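Local coordinates for protein yersinopine synthase (Yersinia pestis, PDB 6C4M) that catalyses the NADPH-dependent reductive condensation of pyruvate with a histidine-derived amino-acid intermediate, the last step in making the metallophore yersinopine, at residues A[261-266]-A[282-287]; A[268-273]-A[432-437]; A[311-316]-A[420-425]. One frame throughout, in Å; residues are numbered along the deposited sequence.

Contact 1 of 3, residues A[261-266]-A[282-287]; sequences PPLALA and YLYKTQ
Leu263, in the last turn of helix 255-264, pushes into the type I beta turn that runs from Tyr282 to Lys285, and the tight part of the contact gathers round this one side chain. Its CD2 methyl lies 3.5 Å from Tyr284 CE1 and approaches the ring obliquely on its CD1-CE1 side, the two side chains crossing at about a right angle. Nearer the backbone, Leu263 CB meets Leu283 CD1 at 3.7 Å. Leu283 carries its CG opposite the backbone N (chi1 -173°), which swings CD1 over to the helix, 3.9 Å from Ala264 N and 4.3 Å from Ala264 CB. The first torsion of Leu263, at -92°, departs from a staggered value, and its CG ends 3.5 Å from Leu283 O. Val296 of helix 294-313 also packs on Leu263, whose own carbonyl takes a hydrogen bond from Thr269 OG1.

Past the turn the two segments part. Gln287 NE2 stays 5.6 Å from Ala266 CB, its nearest approach to 261-266, and bonds to Thr268 OG1 instead. Tyr282 and Lys285, both partly exposed, reach the other way, with Lys285 NZ 3.6 Å above the plane of the Tyr282 ring, toward its rim. Thr286 packs on Val366 and Gln287 on Ser335, both of the second subunit.

Tyr284 also meets Phe381 edge-to-face and stands about 4 Å, side chain to side chain, from His260, the probable proton donor/acceptor. No hydrogen bond joins the segments, and the buried Leu283 O has no partner in the model, so the segments are held to each other by van der Waals fit, beside a histidine that probably shuttles the proton.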
loop_
_atom_site.group_PDB
_atom_site.type_symbol
_atom_site.label_atom_id
_atom_site.label_comp_id
_atom_site.label_asym_id
_atom_site.label_seq_id
_atom_site.Cartn_x
_atom_site.Cartn_y
_atom_site.Cartn_z
ATOM N N PRO A 261 12.459 -14.344 -5.665
ATOM C CA PRO A 261 11.720 -15.203 -6.611
ATOM C C PRO A 261 10.243 -14.842 -6.684
ATOM O O PRO A 261 9.672 -14.790 -7.781
ATOM C CB PRO A 261 11.955 -16.622 -6.073
ATOM C CG PRO A 261 13.351 -16.525 -5.441
ATOM C CD PRO A 261 13.301 -15.152 -4.760
ATOM N N PRO A 262 9.579 -14.551 -5.564
ATOM C CA PRO A 262 8.145 -14.197 -5.670
ATOM C C PRO A 262 7.898 -12.913 -6.439
ATOM O O PRO A 262 6.928 -12.824 -7.214
ATOM C CB PRO A 262 7.708 -14.071 -4.209
ATOM C CG PRO A 262 8.670 -14.915 -3.464
ATOM C CD PRO A 262 9.981 -14.740 -4.170
ATOM N N LEU A 263 8.754 -11.911 -6.240
ATOM C CA LEU A 263 8.609 -10.629 -6.922
ATOM C C LEU A 263 9.076 -10.714 -8.368
ATOM O O LEU A 263 8.384 -10.257 -9.280
ATOM C CB LEU A 263 9.413 -9.553 -6.178
ATOM C CG LEU A 263 8.710 -8.725 -5.105
ATOM C CD1 LEU A 263 7.760 -9.569 -4.286
ATOM C CD2 LEU A 263 9.751 -8.041 -4.233
ATOM N N ALA A 264 10.249 -11.294 -8.588
ATOM C CA ALA A 264 10.878 -11.257 -9.897
ATOM C C ALA A 264 10.233 -12.244 -10.858
ATOM O O ALA A 264 10.338 -12.077 -12.076
ATOM C CB ALA A 264 12.385 -11.559 -9.776
ATOM N N LEU A 265 9.635 -13.310 -10.334
ATOM C CA LEU A 265 9.061 -14.366 -11.150
ATOM C C LEU A 265 7.533 -14.308 -11.177
ATOM O O LEU A 265 6.891 -15.229 -11.683
ATOM C CB LEU A 265 9.540 -15.732 -10.637
ATOM C CG LEU A 265 11.058 -15.960 -10.533
ATOM C CD1 LEU A 265 11.321 -17.416 -10.165
ATOM C CD2 LEU A 265 11.789 -15.609 -11.844
ATOM N N ALA A 266 6.945 -13.254 -10.639
ATOM C CA ALA A 266 5.523 -13.015 -10.848
ATOM C C ALA A 266 5.206 -12.885 -12.338
ATOM O O ALA A 266 6.013 -12.388 -13.132
ATOM C CB ALA A 266 5.106 -11.751 -10.119
ATOM N N TYR A 282 8.333 -1.854 -11.673
ATOM C CA TYR A 282 9.167 -1.639 -10.489
ATOM C C TYR A 282 9.011 -2.807 -9.528
ATOM O O TYR A 282 7.890 -3.188 -9.179
ATOM C CB TYR A 282 8.792 -0.321 -9.807
ATOM C CG TYR A 282 9.231 0.859 -10.635
ATOM C CD1 TYR A 282 8.451 1.325 -11.687
ATOM C CD2 TYR A 282 10.452 1.465 -10.400
ATOM C CE1 TYR A 282 8.864 2.386 -12.457
ATOM C CE2 TYR A 282 10.875 2.521 -11.165
ATOM C CZ TYR A 282 10.078 2.980 -12.190
ATOM O OH TYR A 282 10.507 4.036 -12.952
ATOM N N LEU A 283 10.139 -3.345 -9.073
ATOM C CA LEU A 283 10.136 -4.649 -8.423
ATOM C C LEU A 283 9.319 -4.671 -7.139
ATOM O O LEU A 283 8.744 -5.713 -6.803
ATOM C CB LEU A 283 11.567 -5.082 -8.135
ATOM C CG LEU A 283 11.745 -6.506 -7.616
ATOM C CD1 LEU A 283 11.305 -7.542 -8.637
ATOM C CD2 LEU A 283 13.208 -6.717 -7.205
ATOM N N TYR A 284 9.263 -3.560 -6.401
ATOM C CA TYR A 284 8.637 -3.560 -5.083
ATOM C C TYR A 284 7.284 -2.838 -5.064
ATOM O O TYR A 284 6.621 -2.816 -4.024
ATOM C CB TYR A 284 9.621 -2.973 -4.027
ATOM C CG TYR A 284 10.867 -3.853 -3.787
ATOM C CD1 TYR A 284 10.818 -4.941 -2.922
ATOM C CD2 TYR A 284 12.079 -3.609 -4.454
ATOM C CE1 TYR A 284 11.923 -5.759 -2.729
ATOM C CE2 TYR A 284 13.184 -4.414 -4.259
ATOM C CZ TYR A 284 13.106 -5.491 -3.401
ATOM O OH TYR A 284 14.206 -6.310 -3.207
ATOM N N LYS A 285 6.820 -2.302 -6.191
ATOM C CA LYS A 285 5.552 -1.573 -6.208
ATOM C C LYS A 285 4.367 -2.524 -6.357
ATOM O O LYS A 285 4.502 -3.647 -6.849
ATOM C CB LYS A 285 5.525 -0.557 -7.342
ATOM C CG LYS A 285 6.555 0.546 -7.198
ATOM C CD LYS A 285 6.240 1.655 -8.176
ATOM C CE LYS A 285 7.210 2.794 -8.044
ATOM N NZ LYS A 285 7.190 3.640 -9.267
ATOM N N THR A 286 3.190 -2.043 -5.942
ATOM C CA THR A 286 1.943 -2.789 -6.074
ATOM C C THR A 286 1.417 -2.732 -7.510
ATOM O O THR A 286 1.724 -1.826 -8.289
ATOM C CB THR A 286 0.838 -2.258 -5.150
ATOM O OG1 THR A 286 0.371 -1.005 -5.650
ATOM C CG2 THR A 286 1.288 -2.068 -3.735
ATOM N N GLN A 287 0.582 -3.705 -7.837
ATOM C CA GLN A 287 -0.041 -3.744 -9.157
ATOM C C GLN A 287 -0.786 -2.439 -9.414
ATOM O O GLN A 287 -1.407 -1.886 -8.497
ATOM C CB GLN A 287 -1.008 -4.926 -9.268
ATOM C CG GLN A 287 -0.346 -6.299 -9.218
ATOM C CD GLN A 287 0.331 -6.685 -10.527
ATOM O OE1 GLN A 287 0.079 -6.082 -11.571
ATOM N NE2 GLN A 287 1.187 -7.717 -10.475
#

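Contact 2 of 3, residues A[268-273]-A[432-437]; sequences TTLQAL and QRFQQA
Leu270 of helix 267-274 enters the surface of helix 425-445 among Arg433, Phe434 and Ala437, the central side chain of a helix-helix packing in the largely helical part of the enzyme. The two helical segments run nearly side by side in the same direction, their axes 10.6 Å apart and crossing at -26°. With CG opposite its carbonyl carbon (chi1 -64°), Leu270 projects straight across the gap and sends its two methyls to different parts of the second helix. CD1 goes to the backbone side, 3.9 Å from Phe434 CA and 4.2 Å from Ala437 CB. CD2 instead meets the rim of the Phe434 ring, lying in its plane, and the two side chains cross at about a right angle; the flat faces of the ring are not used by this leucine. Pro403 and Val407 of helix 401-419 and Phe274 also pack on Phe434.

Arg433 adds its aliphatic part, slanting past Leu270. Its chain then bends at chi3 (-64°) and carries the guanidinium beyond the leucine to just past the end of helix 255-264, where NH1 bonds to Leu265 O; long, weak ion pairs to Asp267 and Asp299 add to this. The polar end thus finds its partners outside the two segments, and what Arg433 offers Leu270 is methylene surface, with CG 3.7 Å and CD 3.8 Å from Leu270 CD1.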
loop_
_atom_site.group_PDB
_atom_site.type_symbol
_atom_site.label_atom_id
_atom_site.label_comp_id
_atom_site.label_asym_id
_atom_site.label_seq_id
_atom_site.Cartn_x
_atom_site.Cartn_y
_atom_site.Cartn_z
ATOM N N THR A 268 3.470 -10.794 -13.977
ATOM C CA THR A 268 3.600 -9.463 -14.564
ATOM C C THR A 268 5.050 -9.034 -14.629
ATOM O O THR A 268 5.421 -8.235 -15.493
ATOM C CB THR A 268 2.775 -8.435 -13.789
ATOM O OG1 THR A 268 3.060 -8.554 -12.405
ATOM C CG2 THR A 268 1.286 -8.669 -13.991
ATOM N N THR A 269 5.894 -9.575 -13.755
ATOM C CA THR A 269 7.301 -9.199 -13.804
ATOM C C THR A 269 8.008 -9.939 -14.916
ATOM O O THR A 269 8.810 -9.348 -15.643
ATOM C CB THR A 269 7.986 -9.480 -12.475
ATOM O OG1 THR A 269 7.389 -8.686 -11.464
ATOM C CG2 THR A 269 9.452 -9.102 -12.547
ATOM N N LEU A 270 7.697 -11.223 -15.078
ATOM C CA LEU A 270 8.238 -11.980 -16.207
ATOM C C LEU A 270 7.833 -11.354 -17.542
ATOM O O LEU A 270 8.619 -11.338 -18.496
ATOM C CB LEU A 270 7.766 -13.433 -16.137
ATOM C CG LEU A 270 8.235 -14.246 -14.932
ATOM C CD1 LEU A 270 7.611 -15.641 -14.984
ATOM C CD2 LEU A 270 9.703 -14.369 -14.930
ATOM N N GLN A 271 6.608 -10.828 -17.635
ATOM C CA GLN A 271 6.186 -10.184 -18.876
ATOM C C GLN A 271 7.010 -8.931 -19.162
ATOM O O GLN A 271 7.409 -8.695 -20.310
ATOM C CB GLN A 271 4.692 -9.839 -18.816
ATOM C CG GLN A 271 4.125 -9.298 -20.132
ATOM C CD GLN A 271 2.614 -9.207 -20.112
ATOM O OE1 GLN A 271 1.920 -10.210 -19.917
ATOM N NE2 GLN A 271 2.098 -8.000 -20.251
ATOM N N ALA A 272 7.269 -8.110 -18.131
ATOM C CA ALA A 272 8.125 -6.938 -18.316
ATOM C C ALA A 272 9.534 -7.354 -18.708
ATOM O O ALA A 272 10.196 -6.700 -19.519
ATOM C CB ALA A 272 8.163 -6.114 -17.026
ATOM N N LEU A 273 9.995 -8.446 -18.134
ATOM C CA LEU A 273 11.352 -8.911 -18.380
ATOM C C LEU A 273 11.518 -9.354 -19.826
ATOM O O LEU A 273 12.515 -9.023 -20.481
ATOM C CB LEU A 273 11.655 -10.057 -17.426
ATOM C CG LEU A 273 12.800 -10.988 -17.793
ATOM C CD1 LEU A 273 14.104 -10.204 -17.672
ATOM C CD2 LEU A 273 12.777 -12.177 -16.867
ATOM N N GLN A 432 8.449 -23.369 -12.743
ATOM C CA GLN A 432 7.647 -23.744 -13.900
ATOM C C GLN A 432 7.212 -22.516 -14.671
ATOM O O GLN A 432 7.249 -22.498 -15.904
ATOM C CB GLN A 432 6.434 -24.543 -13.449
ATOM C CG GLN A 432 6.748 -25.926 -12.975
ATOM C CD GLN A 432 5.500 -26.646 -12.531
ATOM O OE1 GLN A 432 4.468 -26.013 -12.292
ATOM N NE2 GLN A 432 5.569 -27.971 -12.445
ATOM N N ARG A 433 6.782 -21.481 -13.957
ATOM C CA ARG A 433 6.299 -20.274 -14.610
ATOM C C ARG A 433 7.436 -19.582 -15.346
ATOM O O ARG A 433 7.290 -19.185 -16.507
ATOM C CB ARG A 433 5.670 -19.351 -13.560
ATOM C CG ARG A 433 5.012 -18.100 -14.093
ATOM C CD ARG A 433 4.705 -17.090 -12.971
ATOM N NE ARG A 433 3.727 -17.559 -11.978
ATOM C CZ ARG A 433 3.766 -17.231 -10.689
ATOM N NH1 ARG A 433 4.720 -16.431 -10.254
ATOM N NH2 ARG A 433 2.845 -17.682 -9.829
ATOM N N PHE A 434 8.593 -19.439 -14.678
ATOM C CA PHE A 434 9.771 -18.865 -15.323
ATOM C C PHE A 434 10.170 -19.654 -16.572
ATOM O O PHE A 434 10.417 -19.071 -17.645
ATOM C CB PHE A 434 10.971 -18.840 -14.357
ATOM C CG PHE A 434 12.237 -18.489 -15.051
ATOM C CD1 PHE A 434 12.488 -17.169 -15.378
ATOM C CD2 PHE A 434 13.145 -19.475 -15.452
ATOM C CE1 PHE A 434 13.634 -16.814 -16.039
ATOM C CE2 PHE A 434 14.300 -19.130 -16.122
ATOM C CZ PHE A 434 14.539 -17.793 -16.428
ATOM N N GLN A 435 10.303 -20.975 -16.432
ATOM C CA GLN A 435 10.789 -21.792 -17.544
ATOM C C GLN A 435 9.866 -21.689 -18.759
ATOM O O GLN A 435 10.337 -21.613 -19.897
ATOM C CB GLN A 435 10.930 -23.251 -17.095
ATOM C CG GLN A 435 11.888 -24.135 -17.907
ATOM C CD GLN A 435 13.264 -23.520 -18.161
ATOM O OE1 GLN A 435 13.905 -22.966 -17.265
ATOM N NE2 GLN A 435 13.709 -23.602 -19.409
ATOM N N GLN A 436 8.550 -21.674 -18.542
ATOM C CA GLN A 436 7.625 -21.543 -19.674
ATOM C C GLN A 436 7.767 -20.189 -20.361
ATOM O O GLN A 436 7.786 -20.113 -21.592
ATOM C CB GLN A 436 6.200 -21.756 -19.210
ATOM C CG GLN A 436 5.166 -21.627 -20.333
ATOM C CD GLN A 436 3.826 -22.101 -19.881
ATOM O OE1 GLN A 436 3.147 -21.416 -19.120
ATOM N NE2 GLN A 436 3.457 -23.314 -20.282
ATOM N N ALA A 437 7.897 -19.114 -19.588
ATOM C CA ALA A 437 8.120 -17.788 -20.165
ATOM C C ALA A 437 9.457 -17.706 -20.893
ATOM O O ALA A 437 9.573 -17.052 -21.940
ATOM C CB ALA A 437 8.073 -16.731 -19.062
#

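Contact 3 of 3, residues A[311-316]-A[420-425]; sequences LNRLGV and LDVVMP
Arg313 and Val422, whose CA atoms lie 7.6 Å apart, mark the closest backbone approach of two helix ends, each finished by a Schellman motif: helix 294-313 at Gly315 and helix 401-419 at Asp421, both with positive phi. Arg313 spans the gap. Its chain bends at chi2 (73°), which takes the methylenes obliquely across Val422, with Arg313 CG 3.5 Å from Val422 CG2, and brings the guanidinium round to the backbone of Leu420. There Arg313 NE donates to Leu420 O at 3.1 Å, lying in the carbonyl plane but with a bent N-H...O angle of 145°; the oxygen is tilted somewhat out of the guanidinium plane. Arg313 NH2 gives the same oxygen a second, weak bond of 3.3 Å. Leu420 CD2 stands 4.2 Å above one face of the Arg313 guanidinium, toward the rim.

Deeper in, Leu314 and Leu420 cross at about a right angle, and Leu314 CD2 meets Leu420 CD1 at 3.6 Å. Trp470 of helix 459-471 packs on both Arg313 and Leu420 and donates from NE1 to Leu314 O.

Asp421 OD2 is 4.8 Å from Arg313 NH2, too far for contact. The helix C-terminus and this carboxylate would probably both favour the arginine's charge, so Leu420 O, a carbonyl at a helix end, is gripped by two N-H groups of one cation.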
loop_
_atom_site.group_PDB
_atom_site.type_symbol
_atom_site.label_atom_id
_atom_site.label_comp_id
_atom_site.label_asym_id
_atom_site.label_seq_id
_atom_site.Cartn_x
_atom_site.Cartn_y
_atom_site.Cartn_z
ATOM N N LEU A 311 15.218 -26.943 4.897
ATOM C CA LEU A 311 16.156 -26.753 5.997
ATOM C C LEU A 311 15.938 -27.784 7.097
ATOM O O LEU A 311 16.889 -28.435 7.554
ATOM C CB LEU A 311 16.013 -25.344 6.543
ATOM C CG LEU A 311 16.514 -24.229 5.630
ATOM C CD1 LEU A 311 16.103 -22.873 6.167
ATOM C CD2 LEU A 311 18.016 -24.305 5.523
ATOM N N ASN A 312 14.690 -27.945 7.541
ATOM C CA ASN A 312 14.406 -28.931 8.578
ATOM C C ASN A 312 14.914 -30.310 8.182
ATOM O O ASN A 312 15.480 -31.033 9.009
ATOM C CB ASN A 312 12.912 -28.982 8.859
ATOM C CG ASN A 312 12.412 -27.756 9.618
ATOM O OD1 ASN A 312 13.169 -26.834 9.908
ATOM N ND2 ASN A 312 11.139 -27.734 9.905
ATOM N N ARG A 313 14.708 -30.692 6.920
ATOM C CA ARG A 313 15.223 -31.967 6.429
ATOM C C ARG A 313 16.732 -32.015 6.530
ATOM O O ARG A 313 17.314 -33.067 6.814
ATOM C CB ARG A 313 14.777 -32.168 4.977
ATOM C CG ARG A 313 15.255 -33.451 4.345
ATOM C CD ARG A 313 14.508 -34.647 4.883
ATOM N NE ARG A 313 14.788 -35.801 4.044
ATOM C CZ ARG A 313 15.789 -36.654 4.239
ATOM N NH1 ARG A 313 16.602 -36.519 5.280
ATOM N NH2 ARG A 313 15.960 -37.662 3.393
ATOM N N LEU A 314 17.387 -30.893 6.267
ATOM C CA LEU A 314 18.832 -30.809 6.376
ATOM C C LEU A 314 19.315 -30.663 7.810
ATOM O O LEU A 314 20.527 -30.579 8.016
ATOM C CB LEU A 314 19.344 -29.637 5.539
ATOM C CG LEU A 314 19.088 -29.881 4.045
ATOM C CD1 LEU A 314 19.168 -28.593 3.286
ATOM C CD2 LEU A 314 20.074 -30.912 3.486
ATOM N N GLY A 315 18.411 -30.632 8.792
ATOM C CA GLY A 315 18.789 -30.529 10.193
ATOM C C GLY A 315 18.965 -29.125 10.699
ATOM O O GLY A 315 19.674 -28.912 11.692
ATOM N N VAL A 316 18.333 -28.155 10.057
ATOM C CA VAL A 316 18.537 -26.751 10.356
ATOM C C VAL A 316 17.178 -26.124 10.621
ATOM O O VAL A 316 16.182 -26.426 9.941
ATOM C CB VAL A 316 19.302 -26.050 9.210
ATOM C CG1 VAL A 316 19.397 -24.571 9.449
ATOM C CG2 VAL A 316 20.714 -26.632 9.095
ATOM N N LEU A 420 16.133 -35.346 -1.761
ATOM C CA LEU A 420 15.882 -35.682 -0.367
ATOM C C LEU A 420 14.426 -36.007 -0.077
ATOM O O LEU A 420 14.072 -36.190 1.090
ATOM C CB LEU A 420 16.344 -34.537 0.525
ATOM C CG LEU A 420 17.843 -34.245 0.430
ATOM C CD1 LEU A 420 18.240 -33.011 1.239
ATOM C CD2 LEU A 420 18.595 -35.428 0.905
ATOM N N ASP A 421 13.580 -36.089 -1.103
ATOM C CA ASP A 421 12.169 -36.434 -0.936
ATOM C C ASP A 421 11.401 -35.317 -0.217
ATOM O O ASP A 421 10.503 -35.571 0.590
ATOM C CB ASP A 421 12.019 -37.770 -0.206
ATOM C CG ASP A 421 12.743 -38.913 -0.927
ATOM O OD1 ASP A 421 12.443 -39.117 -2.127
ATOM O OD2 ASP A 421 13.614 -39.585 -0.305
ATOM N N VAL A 422 11.755 -34.073 -0.524
ATOM C CA VAL A 422 11.122 -32.890 0.050
ATOM C C VAL A 422 10.393 -32.169 -1.075
ATOM O O VAL A 422 11.004 -31.852 -2.100
ATOM C CB VAL A 422 12.162 -31.955 0.692
ATOM C CG1 VAL A 422 11.519 -30.655 1.099
ATOM C CG2 VAL A 422 12.834 -32.607 1.915
ATOM N N VAL A 423 9.111 -31.873 -0.879
ATOM C CA VAL A 423 8.332 -31.159 -1.887
ATOM C C VAL A 423 8.332 -29.680 -1.546
ATOM O O VAL A 423 8.186 -29.300 -0.375
ATOM C CB VAL A 423 6.896 -31.717 -1.990
ATOM C CG1 VAL A 423 6.953 -33.235 -2.172
ATOM C CG2 VAL A 423 6.076 -31.341 -0.787
ATOM N N MET A 424 8.554 -28.846 -2.563
ATOM C CA MET A 424 8.516 -27.385 -2.438
ATOM C C MET A 424 7.556 -26.836 -3.499
ATOM O O MET A 424 7.983 -26.345 -4.558
ATOM C CB MET A 424 9.925 -26.798 -2.577
ATOM C CG MET A 424 10.970 -27.341 -1.551
ATOM S SD MET A 424 12.613 -26.749 -1.980
ATOM C CE MET A 424 12.472 -25.164 -1.201
ATOM N N PRO A 425 6.243 -26.910 -3.253
ATOM C CA PRO A 425 5.283 -26.569 -4.321
ATOM C C PRO A 425 5.364 -25.132 -4.772
ATOM O O PRO A 425 5.106 -24.852 -5.944
ATOM C CB PRO A 425 3.918 -26.877 -3.688
ATOM C CG PRO A 425 4.194 -27.778 -2.576
ATOM C CD PRO A 425 5.568 -27.450 -2.067
#

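In the fold
Contacts 1 and 2 are neighbours, centres 11 Å apart, in the helical region, contact 1 nearer to the probable active-site histidine; helices 255-264 and 267-274 follow each other in the chain, and Leu265 O of the first contact touches Leu270 CD1 of the second. Contact 3 lies about 26 Å from both, centre to centre, away from the annotated sites, yet helix 294-313 also packs on contact 1, and the loop 420-425 leads straight into the helix used in contact 2. Burial falls off from contact 1, whose touching residues are all buried, to the partly buried contacts 2 and 3. The first two join their segments without hydrogen bonds, whereas contact 3 adds an arginine-to-carbonyl link.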